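Side-chain contacts in SusD superfamily protein (Bacteroides fragilis NCTC 9343, PDB 3NQP), which probably binds sugars or other nutrients at the bacterial cell surface, as an outer-membrane lipoprotein of the SusD family: residues A[124-129]-A[196-201]; A[325-328]-A[332-335]; A[412-417]-A[421-426]. All blocks are in the same frame, centred on the assembly; numbering follows the deposited sequence.

The three contacts follow one another along the chain and fall into two regions. Interaction 1, buried in the helices of the N-terminal part, has its centre about 32 Å from that of interaction 2 and about 34 Å from that of interaction 3, without touching either. Interactions 2 and 3 have centres about 12 Å apart and form a continuous patch. Asp328 OD2 of 325-328 lies 2.6 Å from Tyr414 OH of 412-417, a probable hydrogen bond, and packs against the ring of Tyr423. Beside it, Thr332 bonds to the carbonyl of Ala413 at the end of helix 399-414. A 1,2-ethanediol molecule, probably from the crystallisation liquor, lies beside Tyr197 of interaction 1.

Interaction 1 (A[124-129]-A[196-201]); sequences RAFYYF and VYWSKA. With EDO (1,2-ethanediol), chain G.
Phe126 and Trp198 meet inside the helical core of the SusD fold, where helix 110-135 faces the residues leading into helix 200-216. The backbones stay well apart, 10.4 Å between the CA of Phe126 and the CA of Trp198, and two large aromatic side chains span the gap. In both residues chi1 is near 180° (175° for Phe126, -166° for Trp198), turning CG away from the backbone N and bringing the rings together. Only the outer rim of the indole is touched: Phe126 CD1 lies 4.0 Å from Trp198 CH2 and 4.2 Å from Trp198 CZ3. The phenyl ring and the six-membered indole ring are inclined at 64° with centroids 5.8 Å apart, an oblique van der Waals meeting.

SusD proteins are built on a scaffold of TPR-like packed helices, and here the contact ties a mid-helix position to the approach of a later helix. Tryptophan suits this place because its opposite end is polar: NE1 bonds to Thr203 OG1 in the first turn of helix 200-216, which probably helps to fix the rotation of the indole, while the backbone N of Trp198 is held by His32. The next residue, Ser199, is the N-cap, its short OG reaching the backbone N of Ala202. His42 meets the ring of Phe126, so the phenyl group is packed by more than the indole. Tyr197 points elsewhere, its hydroxyl bonded to Asp29 and weakly to ethanediol, Tyr197 OH to O2 being 3.3 Å; Lys33 binds the same diol.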
ATOM      1  N   ARG A 124      -8.725  13.248   5.174  1.00 11.87           N
ATOM      2  CA  ARG A 124      -7.707  14.234   5.513  1.00 11.64           C
ATOM      3  C   ARG A 124      -6.637  13.574   6.408  1.00 11.67           C
ATOM      4  O   ARG A 124      -5.440  13.821   6.215  1.00 12.61           O
ATOM      5  CB  ARG A 124      -8.259  15.470   6.190  1.00 11.76           C
ATOM      6  CG  ARG A 124      -7.232  16.582   6.272  1.00 12.71           C
ATOM      7  CD  ARG A 124      -7.930  17.916   6.598  1.00 14.13           C
ATOM      8  NE  ARG A 124      -8.457  17.917   7.963  1.00 16.37           N
ATOM      9  CZ  ARG A 124      -9.096  18.949   8.516  1.00 15.13           C
ATOM     10  NH1 ARG A 124      -9.317  20.057   7.813  1.00 16.51           N
ATOM     11  NH2 ARG A 124      -9.493  18.886   9.773  1.00 18.34           N
ATOM     12  N   ALA A 125      -7.060  12.703   7.322  1.00 12.26           N
ATOM     13  CA  ALA A 125      -6.134  11.863   8.068  1.00 12.53           C
ATOM     14  C   ALA A 125      -5.277  10.992   7.127  1.00 12.06           C
ATOM     15  O   ALA A 125      -4.087  10.806   7.339  1.00 10.90           O
ATOM     16  CB  ALA A 125      -6.903  10.939   9.041  1.00 11.38           C
ATOM     17  N   PHE A 126      -5.928  10.380   6.146  1.00 11.65           N
ATOM     18  CA  PHE A 126      -5.259   9.488   5.231  1.00 14.50           C
ATOM     19  C   PHE A 126      -4.097  10.188   4.532  1.00 12.28           C
ATOM     20  O   PHE A 126      -2.992   9.668   4.490  1.00 12.43           O
ATOM     21  CB  PHE A 126      -6.255   8.958   4.211  1.00 13.45           C
ATOM     22  CG  PHE A 126      -5.634   8.126   3.148  1.00 11.58           C
ATOM     23  CD1 PHE A 126      -5.441   6.777   3.348  1.00 17.27           C
ATOM     24  CD2 PHE A 126      -5.257   8.688   1.952  1.00 19.13           C
ATOM     25  CE1 PHE A 126      -4.879   6.006   2.375  1.00 14.89           C
ATOM     26  CE2 PHE A 126      -4.686   7.920   0.958  1.00 21.81           C
ATOM     27  CZ  PHE A 126      -4.494   6.567   1.179  1.00 17.56           C
ATOM     28  N   TYR A 127      -4.370  11.345   3.953  1.00 11.19           N
ATOM     29  CA  TYR A 127      -3.356  12.068   3.236  1.00 13.66           C
ATOM     30  C   TYR A 127      -2.260  12.527   4.195  1.00 13.23           C
ATOM     31  O   TYR A 127      -1.090  12.369   3.918  1.00  9.46           O
ATOM     32  CB  TYR A 127      -3.947  13.278   2.525  1.00 13.29           C
ATOM     33  CG  TYR A 127      -4.687  12.971   1.230  1.00 14.02           C
ATOM     34  CD1 TYR A 127      -4.060  12.325   0.154  1.00 13.01           C
ATOM     35  CD2 TYR A 127      -5.994  13.377   1.055  1.00 18.36           C
ATOM     36  CE1 TYR A 127      -4.744  12.081  -1.064  1.00 18.27           C
ATOM     37  CE2 TYR A 127      -6.675  13.151  -0.159  1.00 18.22           C
ATOM     38  CZ  TYR A 127      -6.059  12.527  -1.207  1.00 18.38           C
ATOM     39  OH  TYR A 127      -6.773  12.339  -2.386  1.00 15.03           O
ATOM     40  N   TYR A 128      -2.637  13.078   5.338  1.00 10.39           N
ATOM     41  CA  TYR A 128      -1.603  13.555   6.253  1.00 12.17           C
ATOM     42  C   TYR A 128      -0.728  12.439   6.829  1.00 11.41           C
ATOM     43  O   TYR A 128       0.408  12.694   7.213  1.00 16.72           O
ATOM     44  CB  TYR A 128      -2.198  14.441   7.362  1.00 12.20           C
ATOM     45  CG  TYR A 128      -2.260  15.909   6.939  1.00  9.23           C
ATOM     46  CD1 TYR A 128      -1.096  16.662   6.745  1.00 17.30           C
ATOM     47  CD2 TYR A 128      -3.452  16.512   6.708  1.00 11.11           C
ATOM     48  CE1 TYR A 128      -1.143  18.004   6.329  1.00 16.10           C
ATOM     49  CE2 TYR A 128      -3.525  17.869   6.330  1.00 13.05           C
ATOM     50  CZ  TYR A 128      -2.371  18.609   6.146  1.00 21.96           C
ATOM     51  OH  TYR A 128      -2.466  19.949   5.775  1.00 20.58           O
ATOM     52  N   PHE A 129      -1.249  11.217   6.895  1.00 11.53           N
ATOM     53  CA  PHE A 129      -0.494  10.073   7.422  1.00 13.06           C
ATOM     54  C   PHE A 129       0.561   9.616   6.398  1.00 11.88           C
ATOM     55  O   PHE A 129       1.676   9.244   6.793  1.00 12.70           O
ATOM     56  CB  PHE A 129      -1.442   8.935   7.827  1.00 12.17           C
ATOM     57  CG  PHE A 129      -0.760   7.716   8.430  1.00  9.60           C
ATOM     58  CD1 PHE A 129       0.169   7.829   9.441  1.00 13.19           C
ATOM     59  CD2 PHE A 129      -1.093   6.437   7.978  1.00 13.51           C
ATOM     60  CE1 PHE A 129       0.759   6.704   9.995  1.00 12.65           C
ATOM     61  CE2 PHE A 129      -0.517   5.311   8.509  1.00 12.23           C
ATOM     62  CZ  PHE A 129       0.424   5.444   9.546  1.00 17.55           C
ATOM     63  N   VAL A 196     -16.034   1.454  -2.576  1.00 16.26           N
ATOM     64  CA  VAL A 196     -15.181   2.415  -3.281  1.00 16.69           C
ATOM     65  C   VAL A 196     -15.379   3.882  -2.890  1.00 17.60           C
ATOM     66  O   VAL A 196     -14.797   4.780  -3.499  1.00 16.35           O
ATOM     67  CB  VAL A 196     -15.280   2.206  -4.795  1.00 19.90           C
ATOM     68  CG1 VAL A 196     -14.735   0.734  -5.129  1.00 12.30           C
ATOM     69  CG2 VAL A 196     -16.753   2.500  -5.333  1.00 14.80           C
ATOM     70  N   TYR A 197     -16.181   4.090  -1.856  1.00 14.40           N
ATOM     71  CA  TYR A 197     -16.263   5.348  -1.108  1.00 17.13           C
ATOM     72  C   TYR A 197     -15.773   5.068   0.299  1.00 15.56           C
ATOM     73  O   TYR A 197     -15.966   3.983   0.823  1.00 15.93           O
ATOM     74  CB  TYR A 197     -17.704   5.865  -1.075  1.00 17.56           C
ATOM     75  CG  TYR A 197     -18.116   6.422  -2.406  1.00 16.30           C
ATOM     76  CD1 TYR A 197     -18.595   5.595  -3.419  1.00 24.87           C
ATOM     77  CD2 TYR A 197     -17.962   7.786  -2.683  1.00 23.37           C
ATOM     78  CE1 TYR A 197     -18.955   6.124  -4.682  1.00 27.33           C
ATOM     79  CE2 TYR A 197     -18.305   8.321  -3.903  1.00 20.42           C
ATOM     80  CZ  TYR A 197     -18.797   7.482  -4.916  1.00 31.88           C
ATOM     81  OH  TYR A 197     -19.150   8.004  -6.133  1.00 31.62           O
ATOM     82  N   TRP A 198     -15.146   6.053   0.916  1.00 16.28           N
ATOM     83  CA  TRP A 198     -14.595   5.873   2.248  1.00 14.28           C
ATOM     84  C   TRP A 198     -15.721   5.606   3.232  1.00 14.78           C
ATOM     85  O   TRP A 198     -16.847   6.067   3.026  1.00 16.26           O
ATOM     86  CB  TRP A 198     -13.791   7.115   2.636  1.00 12.22           C
ATOM     87  CG  TRP A 198     -12.898   6.924   3.846  1.00 15.00           C
ATOM     88  CD1 TRP A 198     -13.226   7.167   5.133  1.00 16.29           C
ATOM     89  CD2 TRP A 198     -11.571   6.412   3.861  1.00 10.33           C
ATOM     90  NE1 TRP A 198     -12.177   6.884   5.954  1.00 12.09           N
ATOM     91  CE2 TRP A 198     -11.138   6.429   5.196  1.00 13.66           C
ATOM     92  CE3 TRP A 198     -10.683   5.978   2.867  1.00 11.62           C
ATOM     93  CZ2 TRP A 198      -9.858   6.046   5.577  1.00 14.26           C
ATOM     94  CZ3 TRP A 198      -9.420   5.578   3.260  1.00 13.03           C
ATOM     95  CH2 TRP A 198      -9.029   5.596   4.592  1.00 18.34           C
ATOM     96  N   SER A 199     -15.441   4.807   4.259  1.00 13.38           N
ATOM     97  CA  SER A 199     -16.476   4.271   5.146  1.00 12.31           C
ATOM     98  C   SER A 199     -15.945   4.265   6.561  1.00 15.82           C
ATOM     99  O   SER A 199     -14.751   4.478   6.781  1.00 15.36           O
ATOM    100  CB  SER A 199     -16.823   2.830   4.743  1.00 13.37           C
ATOM    101  OG  SER A 199     -15.661   1.959   4.896  1.00 16.50           O
ATOM    102  N   LYS A 200     -16.821   3.954   7.506  1.00 15.63           N
ATOM    103  CA  LYS A 200     -16.438   3.794   8.919  1.00 13.97           C
ATOM    104  C   LYS A 200     -15.384   2.704   9.112  1.00 13.61           C
ATOM    105  O   LYS A 200     -14.373   2.885   9.821  1.00 10.57           O
ATOM    106  CB  LYS A 200     -17.669   3.539   9.765  1.00 14.12           C
ATOM    107  CG  LYS A 200     -17.424   3.527  11.267  1.00 12.87           C
ATOM    108  CD  LYS A 200     -18.655   3.042  11.970  1.00 10.21           C
ATOM    109  CE  LYS A 200     -18.352   2.673  13.360  1.00 15.10           C
ATOM    110  NZ  LYS A 200     -19.527   2.399  14.141  1.00 12.27           N
ATOM    111  N   ALA A 201     -15.585   1.569   8.472  1.00 12.05           N
ATOM    112  CA  ALA A 201     -14.576   0.520   8.507  1.00 12.07           C
ATOM    113  C   ALA A 201     -13.198   1.006   8.041  1.00 12.62           C
ATOM    114  O   ALA A 201     -12.184   0.629   8.567  1.00 14.21           O
ATOM    115  CB  ALA A 201     -15.020  -0.629   7.682  1.00 10.45           C
TER
HETATM  116  C1  EDO G1007     -15.969   5.913  -8.373  1.00 41.99           C
HETATM  117  O1  EDO G1007     -15.237   6.519  -9.459  1.00 45.18           O
HETATM  118  C2  EDO G1007     -15.593   6.589  -7.061  1.00 38.78           C
HETATM  119  O2  EDO G1007     -16.029   7.954  -7.127  1.00 46.66           O

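Interaction 2 (A[325-328]-A[332-335]); sequences QNFD and TRKE
Between Phe327 and Lys334 the chain doubles back on itself, bringing the CA of Phe327 within 5.8 Å of the CA of Lys334 in helix 333-337. The side chain of Lys334 then runs back along Phe327, the two side chains lying alongside and running opposite ways. With CG anti to the backbone N (chi1 -173°) and the chain extended beyond it, the methylenes lie against the root of the phenylalanine: Lys334 CB is 3.6 Å from Phe327 CB, and CG and CD follow it closely. At the far end Lys334 NZ donates to Phe327 O at 2.9 Å, with a C=O...N angle of 151° and the amine tilted 27° from the carbonyl plane. Lysine suits this place because one residue supplies both a greasy shaft and a charged tip.

The ring of Phe327 lies the other way, over Arg333 and Lys334. Lys334 CA sits over one ring face as a CH-pi contact, 4.2 Å from the Phe327 centroid, while CE1 of the Phe327 ring touches Arg333 CB at 3.7 Å. This short loop joins helix 321-325 to helix 333-337 within the SusD family region, and Phe327 is buried against it, resting also on Lys444 and Ile447. The side chains of Arg333 and Phe327 cross at about a right angle; the arginine then bends at chi3 and carries its guanidinium to Glu445, Glu441 and Asp331. These carboxylates probably balance its buried charge. The ammonium of Lys334 likewise has a second partner, Asp329, in a salt bridge, and makes a cation-pi contact with Tyr324.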
ATOM      1  N   GLN A 325      10.832 -16.639  -6.444  1.00 13.73           N
ATOM      2  CA  GLN A 325      11.424 -17.912  -5.982  1.00 14.64           C
ATOM      3  C   GLN A 325      11.178 -18.171  -4.495  1.00 15.66           C
ATOM      4  O   GLN A 325      11.265 -19.315  -4.054  1.00 15.34           O
ATOM      5  CB  GLN A 325      12.927 -17.922  -6.232  1.00 13.41           C
ATOM      6  CG  GLN A 325      13.292 -17.875  -7.685  1.00 16.88           C
ATOM      7  CD  GLN A 325      14.768 -17.690  -7.904  1.00 25.05           C
ATOM      8  OE1 GLN A 325      15.411 -16.868  -7.248  1.00 15.22           O
ATOM      9  NE2 GLN A 325      15.316 -18.455  -8.826  1.00 15.85           N
ATOM     10  N   ASN A 326      10.866 -17.116  -3.739  1.00 13.61           N
ATOM     11  CA  ASN A 326      10.483 -17.270  -2.315  1.00 16.10           C
ATOM     12  C   ASN A 326       9.167 -18.012  -2.078  1.00 14.49           C
ATOM     13  O   ASN A 326       8.924 -18.533  -0.991  1.00 14.60           O
ATOM     14  CB  ASN A 326      10.338 -15.907  -1.635  1.00 14.78           C
ATOM     15  CG  ASN A 326      11.648 -15.384  -1.041  1.00 31.35           C
ATOM     16  OD1 ASN A 326      12.670 -16.076  -1.022  1.00 26.76           O
ATOM     17  ND2 ASN A 326      11.601 -14.144  -0.524  1.00 36.72           N
ATOM     18  N   PHE A 327       8.276 -17.997  -3.056  1.00 14.90           N
ATOM     19  CA  PHE A 327       7.035 -18.765  -2.954  1.00 14.13           C
ATOM     20  C   PHE A 327       7.268 -20.264  -3.198  1.00 16.27           C
ATOM     21  O   PHE A 327       7.896 -20.637  -4.187  1.00 15.64           O
ATOM     22  CB  PHE A 327       6.020 -18.296  -4.011  1.00 11.82           C
ATOM     23  CG  PHE A 327       5.473 -16.893  -3.799  1.00 13.32           C
ATOM     24  CD1 PHE A 327       4.320 -16.684  -3.059  1.00 10.06           C
ATOM     25  CD2 PHE A 327       6.043 -15.805  -4.426  1.00 16.31           C
ATOM     26  CE1 PHE A 327       3.772 -15.409  -2.925  1.00 12.88           C
ATOM     27  CE2 PHE A 327       5.521 -14.504  -4.247  1.00 20.11           C
ATOM     28  CZ  PHE A 327       4.364 -14.327  -3.495  1.00 18.28           C
ATOM     29  N   ASP A 328       6.690 -21.124  -2.351  1.00 14.55           N
ATOM     30  CA  ASP A 328       6.524 -22.549  -2.691  1.00 16.70           C
ATOM     31  C   ASP A 328       5.602 -22.700  -3.881  1.00 14.75           C
ATOM     32  O   ASP A 328       4.703 -21.877  -4.086  1.00 12.95           O
ATOM     33  CB  ASP A 328       5.887 -23.312  -1.522  1.00 19.23           C
ATOM     34  CG  ASP A 328       6.753 -23.319  -0.307  1.00 20.25           C
ATOM     35  OD1 ASP A 328       7.965 -23.534  -0.475  1.00 25.06           O
ATOM     36  OD2 ASP A 328       6.241 -23.104   0.801  1.00 18.45           O
ATOM     37  N   THR A 332      -0.709 -20.780  -3.988  1.00 14.26           N
ATOM     38  CA  THR A 332      -1.485 -20.257  -5.132  1.00 12.50           C
ATOM     39  C   THR A 332      -1.160 -18.785  -5.412  1.00 11.96           C
ATOM     40  O   THR A 332      -1.371 -18.328  -6.514  1.00 11.03           O
ATOM     41  CB  THR A 332      -3.003 -20.369  -4.894  1.00 16.05           C
ATOM     42  OG1 THR A 332      -3.376 -19.566  -3.757  1.00  9.42           O
ATOM     43  CG2 THR A 332      -3.401 -21.845  -4.605  1.00 12.90           C
ATOM     44  N   ARG A 333      -0.610 -18.050  -4.447  1.00 10.88           N
ATOM     45  CA  ARG A 333      -0.243 -16.642  -4.703  1.00  9.91           C
ATOM     46  C   ARG A 333       0.872 -16.538  -5.742  1.00 10.03           C
ATOM     47  O   ARG A 333       1.031 -15.494  -6.385  1.00 10.00           O
ATOM     48  CB  ARG A 333       0.186 -15.940  -3.426  1.00 12.49           C
ATOM     49  CG  ARG A 333      -0.897 -15.892  -2.350  1.00 12.33           C
ATOM     50  CD  ARG A 333      -0.393 -15.287  -1.076  1.00  7.07           C
ATOM     51  NE  ARG A 333       0.522 -16.190  -0.396  1.00  6.55           N
ATOM     52  CZ  ARG A 333       0.812 -16.159   0.896  1.00  7.72           C
ATOM     53  NH1 ARG A 333       0.306 -15.218   1.698  1.00 12.98           N
ATOM     54  NH2 ARG A 333       1.635 -17.053   1.393  1.00  9.19           N
ATOM     55  N   LYS A 334       1.668 -17.590  -5.876  1.00 12.51           N
ATOM     56  CA  LYS A 334       2.844 -17.555  -6.769  1.00 12.56           C
ATOM     57  C   LYS A 334       2.431 -17.245  -8.213  1.00 12.81           C
ATOM     58  O   LYS A 334       2.828 -16.207  -8.800  1.00 10.76           O
ATOM     59  CB  LYS A 334       3.651 -18.854  -6.654  1.00  9.51           C
ATOM     60  CG  LYS A 334       4.974 -18.848  -7.423  1.00 11.46           C
ATOM     61  CD  LYS A 334       5.791 -20.136  -7.122  1.00 17.90           C
ATOM     62  CE  LYS A 334       7.179 -20.123  -7.737  1.00 19.99           C
ATOM     63  NZ  LYS A 334       8.106 -21.051  -7.025  1.00 13.13           N
ATOM     64  N   GLU A 335       1.629 -18.128  -8.789  1.00 11.25           N
ATOM     65  CA  GLU A 335       1.188 -17.965 -10.182  1.00 11.68           C
ATOM     66  C   GLU A 335       0.021 -16.986 -10.300  1.00 13.86           C
ATOM     67  O   GLU A 335      -0.182 -16.412 -11.352  1.00 14.53           O
ATOM     68  CB  GLU A 335       0.870 -19.336 -10.829  1.00 12.56           C
ATOM     69  CG  GLU A 335       2.039 -20.214 -10.841  1.00 18.14           C
ATOM     70  CD  GLU A 335       3.186 -19.643 -11.672  1.00 20.38           C
ATOM     71  OE1 GLU A 335       2.963 -19.178 -12.845  1.00 16.99           O
ATOM     72  OE2 GLU A 335       4.316 -19.702 -11.129  1.00 15.13           O
TER

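Interaction 3 (A[412-417]-A[421-426]); sequences RAYGNA and TLYAYP
Tyr423 lies across the ring of Tyr414, and from CB to CZ each atom of its side chain meets that ring. Tyr423 CB itself stands over the Tyr414 face, 4.0 Å from the ring centroid and 11° off the normal, a CH-pi contact. From there Tyr423 CG, which points away from the carbonyl carbon (chi1 -55°), comes 3.5 Å from Tyr414 CE2. The two ortho carbons divide the neighbouring ring between them: Tyr423 CD1 lies against CE2 and CZ, whereas Tyr423 CD2 makes the nearest approach, 3.4 Å to Tyr414 CD2. Further out Tyr423 CE2 remains over Tyr414 CD2 and, at the edge of its own ring, lies 3.8 Å from Ala417 O. CE1 and CZ complete the overlap above Tyr414 CE2.

The rings are nearly parallel, their planes 16° apart and centroids separated by 4.0 Å, but the side chains cross at about a right angle, and the rings are offset. Leu422 CB covers the other face of the Tyr423 ring, so the aromatic group is sandwiched. A flat ring suits both places, and at 414 the tyrosine hydroxyl also reaches polar partners. That oxygen is bonded to Asp328 and accepts from a water at 2.9 Å from Tyr414 OH; the same water makes only a weak bond to the carbonyl of Tyr423, which Arg410 also holds. Gly415, at positive phi, ends the helix immediately after Tyr414 and lets the chain swing round. The arrangement is an offset (parallel-displaced) tyrosine stack closing the short connection between helix 399-414 and helix 420-423, on the outer part of the SusD helical fold.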
ATOM      1  N   ARG A 412      -5.240 -20.104   3.534  1.00 15.85           N
ATOM      2  CA  ARG A 412      -5.915 -19.632   2.321  1.00 17.59           C
ATOM      3  C   ARG A 412      -5.002 -19.712   1.098  1.00 15.06           C
ATOM      4  O   ARG A 412      -5.431 -20.137   0.046  1.00 13.20           O
ATOM      5  CB  ARG A 412      -6.452 -18.210   2.502  1.00 15.57           C
ATOM      6  CG  ARG A 412      -7.463 -17.791   1.428  1.00 15.41           C
ATOM      7  CD  ARG A 412      -6.779 -17.193   0.182  1.00 12.85           C
ATOM      8  NE  ARG A 412      -6.231 -15.860   0.449  1.00  9.58           N
ATOM      9  CZ  ARG A 412      -6.944 -14.727   0.439  1.00 10.94           C
ATOM     10  NH1 ARG A 412      -8.237 -14.748   0.157  1.00 10.59           N
ATOM     11  NH2 ARG A 412      -6.359 -13.551   0.702  1.00 11.23           N
ATOM     12  N   ALA A 413      -3.746 -19.288   1.249  1.00 14.20           N
ATOM     13  CA  ALA A 413      -2.771 -19.270   0.158  1.00 13.48           C
ATOM     14  C   ALA A 413      -2.567 -20.642  -0.471  1.00 14.79           C
ATOM     15  O   ALA A 413      -2.511 -20.762  -1.708  1.00 15.48           O
ATOM     16  CB  ALA A 413      -1.418 -18.719   0.653  1.00 10.71           C
ATOM     17  N   TYR A 414      -2.424 -21.669   0.377  1.00 13.62           N
ATOM     18  CA  TYR A 414      -2.067 -22.993  -0.131  1.00 13.92           C
ATOM     19  C   TYR A 414      -3.257 -23.778  -0.698  1.00 14.30           C
ATOM     20  O   TYR A 414      -3.052 -24.747  -1.422  1.00 15.49           O
ATOM     21  CB  TYR A 414      -1.315 -23.804   0.921  1.00 14.71           C
ATOM     22  CG  TYR A 414       0.116 -23.328   1.102  1.00 13.96           C
ATOM     23  CD1 TYR A 414       0.417 -22.274   1.953  1.00 11.41           C
ATOM     24  CD2 TYR A 414       1.149 -23.914   0.399  1.00 13.91           C
ATOM     25  CE1 TYR A 414       1.714 -21.832   2.127  1.00 15.23           C
ATOM     26  CE2 TYR A 414       2.448 -23.467   0.549  1.00 10.83           C
ATOM     27  CZ  TYR A 414       2.728 -22.423   1.419  1.00 11.25           C
ATOM     28  OH  TYR A 414       4.037 -21.989   1.526  1.00 13.09           O
ATOM     29  N   GLY A 415      -4.472 -23.365  -0.364  1.00 17.63           N
ATOM     30  CA  GLY A 415      -5.691 -23.881  -0.997  1.00 19.30           C
ATOM     31  C   GLY A 415      -5.848 -25.345  -0.692  1.00 18.73           C
ATOM     32  O   GLY A 415      -5.662 -25.747   0.447  1.00 16.42           O
ATOM     33  N   ASN A 416      -6.102 -26.150  -1.728  1.00 19.59           N
ATOM     34  CA  ASN A 416      -6.264 -27.587  -1.565  1.00 22.48           C
ATOM     35  C   ASN A 416      -4.938 -28.270  -1.267  1.00 22.32           C
ATOM     36  O   ASN A 416      -4.936 -29.444  -0.910  1.00 21.61           O
ATOM     37  CB  ASN A 416      -6.841 -28.241  -2.855  1.00 26.06           C
ATOM     38  CG  ASN A 416      -8.241 -27.792  -3.158  1.00 35.12           C
ATOM     39  OD1 ASN A 416      -9.020 -27.491  -2.257  1.00 45.51           O
ATOM     40  ND2 ASN A 416      -8.576 -27.748  -4.442  1.00 42.84           N
ATOM     41  N   ALA A 417      -3.816 -27.574  -1.474  1.00 18.79           N
ATOM     42  CA  ALA A 417      -2.506 -28.131  -1.131  1.00 19.35           C
ATOM     43  C   ALA A 417      -2.095 -27.871   0.344  1.00 20.24           C
ATOM     44  O   ALA A 417      -1.016 -28.272   0.774  1.00 19.84           O
ATOM     45  CB  ALA A 417      -1.429 -27.602  -2.118  1.00 17.05           C
ATOM     46  N   THR A 421       1.851 -29.849   8.287  0.50 21.33           N
ATOM     47  CA  THR A 421       3.157 -30.459   8.490  0.50 18.96           C
ATOM     48  C   THR A 421       4.242 -29.747   7.657  0.50 18.29           C
ATOM     49  O   THR A 421       5.353 -29.533   8.130  0.50 20.04           O
ATOM     50  CB  THR A 421       3.120 -32.017   8.134  0.50 19.87           C
ATOM     51  OG1 THR A 421       3.129 -32.202   6.718  0.50 14.11           O
ATOM     52  CG2 THR A 421       1.868 -32.718   8.683  0.50 19.88           C
ATOM     53  N   LEU A 422       3.896 -29.359   6.434  1.00 18.39           N
ATOM     54  CA  LEU A 422       4.806 -28.704   5.478  1.00 17.59           C
ATOM     55  C   LEU A 422       4.843 -27.162   5.670  1.00 17.90           C
ATOM     56  O   LEU A 422       5.899 -26.538   5.575  1.00 17.01           O
ATOM     57  CB  LEU A 422       4.373 -29.009   4.033  1.00 22.20           C
ATOM     58  CG  LEU A 422       4.373 -30.494   3.582  1.00 23.54           C
ATOM     59  CD1 LEU A 422       4.063 -30.621   2.056  1.00 24.11           C
ATOM     60  CD2 LEU A 422       5.716 -31.151   3.917  1.00 25.45           C
ATOM     61  N   TYR A 423       3.682 -26.578   5.886  1.00 16.37           N
ATOM     62  CA  TYR A 423       3.458 -25.128   5.659  1.00 17.08           C
ATOM     63  C   TYR A 423       2.998 -24.315   6.857  1.00 17.02           C
ATOM     64  O   TYR A 423       3.020 -23.083   6.806  1.00 19.08           O
ATOM     65  CB  TYR A 423       2.478 -24.951   4.474  1.00 16.22           C
ATOM     66  CG  TYR A 423       2.947 -25.653   3.206  1.00 18.86           C
ATOM     67  CD1 TYR A 423       4.250 -25.518   2.765  1.00 16.28           C
ATOM     68  CD2 TYR A 423       2.092 -26.438   2.466  1.00 18.05           C
ATOM     69  CE1 TYR A 423       4.681 -26.124   1.641  1.00 18.29           C
ATOM     70  CE2 TYR A 423       2.522 -27.073   1.305  1.00 17.71           C
ATOM     71  CZ  TYR A 423       3.810 -26.934   0.901  1.00 17.64           C
ATOM     72  OH  TYR A 423       4.283 -27.600  -0.229  1.00 20.72           O
ATOM     73  N   ALA A 424       2.614 -24.956   7.959  1.00 16.95           N
ATOM     74  CA  ALA A 424       2.048 -24.213   9.094  1.00 16.90           C
ATOM     75  C   ALA A 424       3.181 -23.562   9.878  1.00 15.28           C
ATOM     76  O   ALA A 424       4.245 -24.135   9.991  1.00 16.30           O
ATOM     77  CB  ALA A 424       1.243 -25.131  10.010  1.00 18.77           C
ATOM     78  N   TYR A 425       2.947 -22.366  10.401  1.00 12.55           N
ATOM     79  CA  TYR A 425       3.910 -21.699  11.278  1.00 13.95           C
ATOM     80  C   TYR A 425       3.786 -22.208  12.725  1.00 13.91           C
ATOM     81  O   TYR A 425       2.719 -22.088  13.334  1.00 17.23           O
ATOM     82  CB  TYR A 425       3.666 -20.185  11.230  1.00 13.54           C
ATOM     83  CG  TYR A 425       4.661 -19.380  12.059  1.00 13.59           C
ATOM     84  CD1 TYR A 425       5.990 -19.204  11.634  1.00 16.08           C
ATOM     85  CD2 TYR A 425       4.268 -18.803  13.257  1.00 14.45           C
ATOM     86  CE1 TYR A 425       6.899 -18.474  12.415  1.00 15.20           C
ATOM     87  CE2 TYR A 425       5.158 -18.087  14.039  1.00 13.52           C
ATOM     88  CZ  TYR A 425       6.469 -17.935  13.629  1.00 14.45           C
ATOM     89  OH  TYR A 425       7.335 -17.205  14.421  1.00 12.83           O
ATOM     90  N   PRO A 426       4.868 -22.766  13.293  1.00 16.49           N
ATOM     91  CA  PRO A 426       4.722 -23.255  14.666  1.00 16.42           C
ATOM     92  C   PRO A 426       4.935 -22.091  15.594  1.00 18.36           C
ATOM     93  O   PRO A 426       5.751 -21.210  15.289  1.00 15.41           O
ATOM     94  CB  PRO A 426       5.857 -24.292  14.804  1.00 17.81           C
ATOM     95  CG  PRO A 426       6.946 -23.826  13.828  1.00 16.98           C
ATOM     96  CD  PRO A 426       6.236 -22.995  12.754  1.00 17.66           C
TER
HETATM   97  O   HOH W   1       4.384 -21.131   4.299  1.00 11.77           O